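Local atomic coordinates of putative TetR-family transcriptional regulator (Streptomyces coelicolor, PDB entry 2HXO), a protein that probably binds operator DNA through an N-terminal helix-turn-helix domain and regulates transcription, as other TetR-family proteins do. Residues G221-L224 with V225-I229; A84-P87 with Q88-V91; A67-A70 with V71-A75. All blocks are in the same frame, centred on the assembly; numbering follows the deposited sequence.

Contact 1: residues G221-L224 with V225-I229; sequences GITL and VLTGI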
# COMPACT_ATOMS: atom_id res chain seq x y z
N GLY A 221 -0.74 -13.28 -4.64
CA GLY A 221 -1.67 -12.51 -3.82
C GLY A 221 -2.87 -12.03 -4.62
O GLY A 221 -4.01 -12.12 -4.16
N ILE A 222 -2.62 -11.52 -5.83
CA ILE A 222 -3.69 -11.04 -6.69
C ILE A 222 -4.60 -12.23 -7.03
O ILE A 222 -5.83 -12.10 -7.01
CB ILE A 222 -3.10 -10.36 -7.99
CG1 ILE A 222 -4.13 -9.41 -8.59
CG2 ILE A 222 -2.74 -11.40 -9.03
CD1 ILE A 222 -4.47 -8.22 -7.73
N THR A 223 -4.00 -13.38 -7.30
CA THR A 223 -4.77 -14.59 -7.62
C THR A 223 -5.66 -15.00 -6.43
O THR A 223 -6.81 -15.45 -6.61
CB THR A 223 -3.81 -15.73 -8.03
OG1 THR A 223 -3.15 -15.33 -9.25
CG2 THR A 223 -4.56 -17.03 -8.27
N LEU A 224 -5.13 -14.84 -5.23
CA LEU A 224 -5.86 -15.13 -4.00
C LEU A 224 -7.09 -14.20 -3.91
O LEU A 224 -8.19 -14.63 -3.59
CB LEU A 224 -4.95 -14.88 -2.80
CG LEU A 224 -4.75 -15.96 -1.74
CD1 LEU A 224 -4.91 -17.35 -2.33
CD2 LEU A 224 -3.37 -15.76 -1.13
N VAL A 225 -6.90 -12.92 -4.21
CA VAL A 225 -8.02 -11.98 -4.18
C VAL A 225 -9.02 -12.36 -5.26
O VAL A 225 -10.23 -12.37 -5.02
CB VAL A 225 -7.55 -10.51 -4.40
CG1 VAL A 225 -8.76 -9.57 -4.32
CG2 VAL A 225 -6.52 -10.12 -3.34
N LEU A 226 -8.53 -12.65 -6.47
CA LEU A 226 -9.40 -13.04 -7.59
C LEU A 226 -10.22 -14.28 -7.26
O LEU A 226 -11.36 -14.37 -7.65
CB LEU A 226 -8.57 -13.27 -8.87
CG LEU A 226 -7.97 -12.00 -9.48
CD1 LEU A 226 -6.89 -12.37 -10.51
CD2 LEU A 226 -9.09 -11.17 -10.12
N THR A 227 -9.65 -15.21 -6.52
CA THR A 227 -10.38 -16.42 -6.13
C THR A 227 -11.53 -16.05 -5.19
O THR A 227 -12.63 -16.61 -5.27
CB THR A 227 -9.46 -17.42 -5.43
OG1 THR A 227 -8.45 -17.85 -6.36
CG2 THR A 227 -10.23 -18.64 -4.93
N GLY A 228 -11.27 -15.09 -4.29
CA GLY A 228 -12.31 -14.65 -3.38
C GLY A 228 -13.39 -13.94 -4.18
O GLY A 228 -14.58 -14.12 -3.93
N ILE A 229 -12.98 -13.14 -5.16
CA ILE A 229 -13.92 -12.41 -5.98
C ILE A 229 -14.77 -13.35 -6.81
O ILE A 229 -15.98 -13.14 -6.94
CB ILE A 229 -13.18 -11.39 -6.89
CG1 ILE A 229 -12.62 -10.25 -6.02
CG2 ILE A 229 -14.13 -10.83 -7.93
CD1 ILE A 229 -11.72 -9.27 -6.74
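Val225 gives its N-H to the carbonyl of Gly221 one turn earlier in the helix, with Val225 N 3.0 Å from Gly221 O. Its CG2 leans back over the same acceptor, at 3.3 Å from Gly221 O. With CG1 anti to the backbone N (chi1 -179°), CG2 is left beside that N, close to the oxygen one turn earlier.

Leu226 comes next. Its N lies 2.8 Å from Ile222 O, a nearly straight bond in the carbonyl plane. CG of Leu226 sits 3.3 Å from Ile222 O, and Leu226 CD1 touches Ile222 CG1 loosely, at 4.5 Å.

The stretch belongs to helix 214-230, in the C-terminal domain of this TetR-type protein. TetR-family repressors commonly dimerise through helices of that domain. Here Val225 packs on Val225 of the second subunit, and Leu224 on Leu232 of the second subunit.

Thr227 grips Thr223 O twice, with N at 2.9 Å and OG1 also at 2.9 Å. The two donors reach the oxygen from opposite faces of its carbonyl plane. OG1 stands beside its own backbone N (chi1 -64°), which turns it back along the helix. A valine here would probably leave Thr223 O with just the backbone bond from this residue. The hydroxyl of Thr223 points elsewhere, to Leu219 O and Arg92 NE.

Gly228 N then bonds Leu224 O at 3.2 Å. Ile229 continues the helix through its N-H to Val225 O, and its side chain packs on Leu153, Met139 and Val141.

Contact 2: residues A84-P87 with Q88-V91; sequences ADSP and QDAV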
# COMPACT_ATOMS: atom_id res chain seq x y z
N ALA A 84 -5.36 -17.30 -24.70
CA ALA A 84 -6.37 -17.93 -23.82
C ALA A 84 -6.71 -17.03 -22.63
O ALA A 84 -7.08 -17.51 -21.55
CB ALA A 84 -5.86 -19.27 -23.29
N ASP A 85 -6.59 -15.72 -22.80
CA ASP A 85 -6.87 -14.81 -21.69
C ASP A 85 -8.30 -14.79 -21.22
O ASP A 85 -9.25 -14.66 -21.99
CB ASP A 85 -6.44 -13.37 -22.00
CG ASP A 85 -4.93 -13.15 -21.79
OD1 ASP A 85 -4.23 -14.08 -21.30
OD2 ASP A 85 -4.46 -12.05 -22.11
N SER A 86 -8.42 -14.97 -19.91
CA SER A 86 -9.66 -14.95 -19.18
C SER A 86 -9.69 -13.62 -18.42
O SER A 86 -8.73 -12.85 -18.47
CB SER A 86 -9.67 -16.10 -18.18
OG SER A 86 -8.75 -15.86 -17.14
N PRO A 87 -10.78 -13.33 -17.70
CA PRO A 87 -10.85 -12.07 -16.96
C PRO A 87 -9.76 -12.01 -15.91
O PRO A 87 -9.17 -10.96 -15.66
CB PRO A 87 -12.25 -12.12 -16.35
CG PRO A 87 -13.02 -12.81 -17.44
CD PRO A 87 -12.11 -13.96 -17.77
N GLN A 88 -9.48 -13.16 -15.30
CA GLN A 88 -8.46 -13.26 -14.28
C GLN A 88 -7.06 -12.93 -14.81
O GLN A 88 -6.29 -12.24 -14.13
CB GLN A 88 -8.49 -14.64 -13.62
CG GLN A 88 -9.66 -14.83 -12.65
CD GLN A 88 -10.97 -15.30 -13.31
OE1 GLN A 88 -11.19 -15.08 -14.51
NE2 GLN A 88 -11.84 -15.93 -12.52
N ASP A 89 -6.76 -13.40 -16.02
CA ASP A 89 -5.47 -13.14 -16.66
C ASP A 89 -5.37 -11.65 -16.95
O ASP A 89 -4.31 -11.05 -16.75
CB ASP A 89 -5.33 -13.88 -17.99
CG ASP A 89 -5.30 -15.36 -17.83
OD1 ASP A 89 -4.54 -15.83 -16.98
OD2 ASP A 89 -6.03 -16.07 -18.56
N ALA A 90 -6.46 -11.08 -17.46
CA ALA A 90 -6.48 -9.67 -17.79
C ALA A 90 -6.19 -8.85 -16.53
O ALA A 90 -5.41 -7.89 -16.57
CB ALA A 90 -7.82 -9.31 -18.40
N VAL A 91 -6.78 -9.22 -15.41
CA VAL A 91 -6.53 -8.49 -14.18
C VAL A 91 -5.04 -8.61 -13.81
O VAL A 91 -4.42 -7.64 -13.36
CB VAL A 91 -7.41 -9.01 -13.01
CG1 VAL A 91 -6.90 -8.47 -11.70
CG2 VAL A 91 -8.86 -8.57 -13.24
O HOH W 1 -6.69 -18.61 -19.07
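Ser86 and Asp89 hold each other in a capping box at the start of helix 87-104. Ser86 N donates to Asp89 OD2 at 3.0 Å, with an N-H...O angle of 161°. The donor meets OD2 on its anti side, 17° out of the carboxylate plane. The return bond, from Asp89 N to Ser86 OG, is weak at 3.4 Å. Ser86 OG also makes a weak bond to Asp89 OD2, at 3.1 Å. The serine hydroxyl lies between its own backbone N and carbonyl carbon (chi1 71°), where it can face both the first turn and the carboxylate.

A water adds to the grip on OD2. It donates to Asp89 OD2 and to Ala84 O, each at 2.7 Å, and so ties the incoming loop to the helix. Asp85 OD1 comes within 3.5 Å of Asp89 CB, and the two carboxylate planes are tilted against each other. The other oxygen of Asp85, OD2, is taken by the N-H of Gly82.

The backbone then settles into the helix. Ala90 N bonds Ser86 O, and Val91 N bonds Pro87 O. The amide of Gln88, its chain bent at chi2, folds back to the proline ring, with OE1 3.6 Å from both CB and CD of Pro87.

Farther out, Pro87, Ala90 and Val91 rest on Gln135 of helix 124-138. Gln88 packs on Thr230, and Asp89 OD1 has a long, weak ion pair with Arg92.

Asp85 OD1 and Asp89 OD2 are only 3.8 Å apart. This closeness probably costs some energy, which the N-H and water donors and the partial positive charge of the helix start would offset.

Contact 3: residues A67-A70 with V71-A75; sequences ATDA and VVTAA
Helix 60-76 follows the predicted helix-turn-helix region, and this contact is a stretch of i to i+4 backbone hydrogen bonds with a polar bridge on the outer side. Asp69 and Thr73, one turn apart, carry the bridge. Thr73 N donates to Asp69 O at 2.9 Å, at an angle of 167°. Thr73 OG1 lies 3.0 Å from the same oxygen. That hydroxyl stands beside its backbone N (chi1 -69°), which turns it back to the preceding turn.

A water spans the two side chains. It donates to Asp69 OD2 at 2.6 Å and lies 3.0 Å from Thr73 OG1. CG of Asp69 is anti to the backbone N (chi1 -175°), which carries the carboxylate out to this water. Its other oxygen, OD1, takes a hydrogen bond from Thr123 OG1 and a salt bridge from Arg127.

The buried side is mostly apolar. Val72 CG2 sits 3.1 Å from Thr68 O, the acceptor of the Val72 N-H, and touches Thr68 CG2 at 4.3 Å. Val72 goes on to Leu98, Val124 and Ile128, while Thr68 faces helix 107-118 and bonds Leu64 O through its hydroxyl. Ala67 and Ala70 meet helix 18-31, and Val71 meets Ala101. The helix thus joins the predicted DNA-binding region to the C-terminal bundle.

The two carboxylate oxygens of Asp69 have separate tasks. OD1 ties helix 60-76 to its neighbours in the fold, and OD2 is linked through water to the next turn. The basic partner at OD1 would probably stabilise the charged form of the acid.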
# COMPACT_ATOMS: atom_id res chain seq x y z
N ALA A 67 2.12 12.84 -15.98
CA ALA A 67 3.29 11.96 -16.04
C ALA A 67 2.91 10.58 -15.52
O ALA A 67 3.25 9.56 -16.11
CB ALA A 67 4.43 12.54 -15.21
N THR A 68 2.20 10.56 -14.40
CA THR A 68 1.74 9.32 -13.80
C THR A 68 0.83 8.58 -14.79
O THR A 68 0.99 7.38 -15.02
CB THR A 68 0.97 9.62 -12.51
OG1 THR A 68 1.86 10.26 -11.58
CG2 THR A 68 0.42 8.33 -11.89
N ASP A 69 -0.10 9.32 -15.38
CA ASP A 69 -1.06 8.78 -16.34
C ASP A 69 -0.38 8.20 -17.58
O ASP A 69 -0.73 7.11 -18.03
CB ASP A 69 -2.04 9.89 -16.76
CG ASP A 69 -3.15 9.40 -17.68
OD1 ASP A 69 -4.21 8.98 -17.16
OD2 ASP A 69 -2.98 9.43 -18.91
N ALA A 70 0.59 8.92 -18.12
CA ALA A 70 1.29 8.46 -19.31
C ALA A 70 2.04 7.15 -19.06
O ALA A 70 1.98 6.22 -19.87
CB ALA A 70 2.27 9.53 -19.79
N VAL A 71 2.74 7.09 -17.94
CA VAL A 71 3.49 5.89 -17.58
C VAL A 71 2.57 4.69 -17.34
O VAL A 71 2.84 3.59 -17.80
CB VAL A 71 4.35 6.16 -16.32
CG1 VAL A 71 4.62 4.86 -15.58
CG2 VAL A 71 5.66 6.82 -16.73
N VAL A 72 1.48 4.92 -16.62
CA VAL A 72 0.53 3.86 -16.31
C VAL A 72 -0.14 3.33 -17.58
O VAL A 72 -0.19 2.11 -17.80
CB VAL A 72 -0.54 4.38 -15.32
CG1 VAL A 72 -1.67 3.37 -15.18
CG2 VAL A 72 0.11 4.63 -13.96
N THR A 73 -0.64 4.23 -18.41
CA THR A 73 -1.29 3.85 -19.66
C THR A 73 -0.36 3.02 -20.53
O THR A 73 -0.76 2.00 -21.09
CB THR A 73 -1.71 5.09 -20.47
OG1 THR A 73 -2.79 5.76 -19.80
CG2 THR A 73 -2.16 4.69 -21.87
N ALA A 74 0.88 3.47 -20.65
CA ALA A 74 1.85 2.77 -21.49
C ALA A 74 2.16 1.38 -20.96
O ALA A 74 2.24 0.42 -21.73
CB ALA A 74 3.14 3.60 -21.60
N ALA A 75 2.32 1.26 -19.65
CA ALA A 75 2.65 -0.02 -19.05
C ALA A 75 1.51 -1.03 -19.11
O ALA A 75 1.70 -2.19 -19.49
CB ALA A 75 3.09 0.18 -17.60
O HOH W 2 -3.26 8.33 -21.29

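Overall arrangement
The three contacts follow one another in the chain as 3, 2 and 1. Contacts 1 and 2 touch, with centres 13 Å apart. Leu226 CD2 meets Val91 CG1 at 3.8 Å, and Leu226 CD1 lies 3.7 Å from Gln88 O, so the start of helix 87-104 packs against helix 214-230. Contact 3 stands apart. Its centre is about 21 Å from that of contact 2 and 25 Å from that of contact 1, with nearest atoms about 10 and 14 Å away. It lies on the helix that touches helix 18-31 of the N-terminal region, whereas contact 1 faces the second subunit. Helix 87-104, which carries contact 2, packs against the helices of contacts 1 and 3.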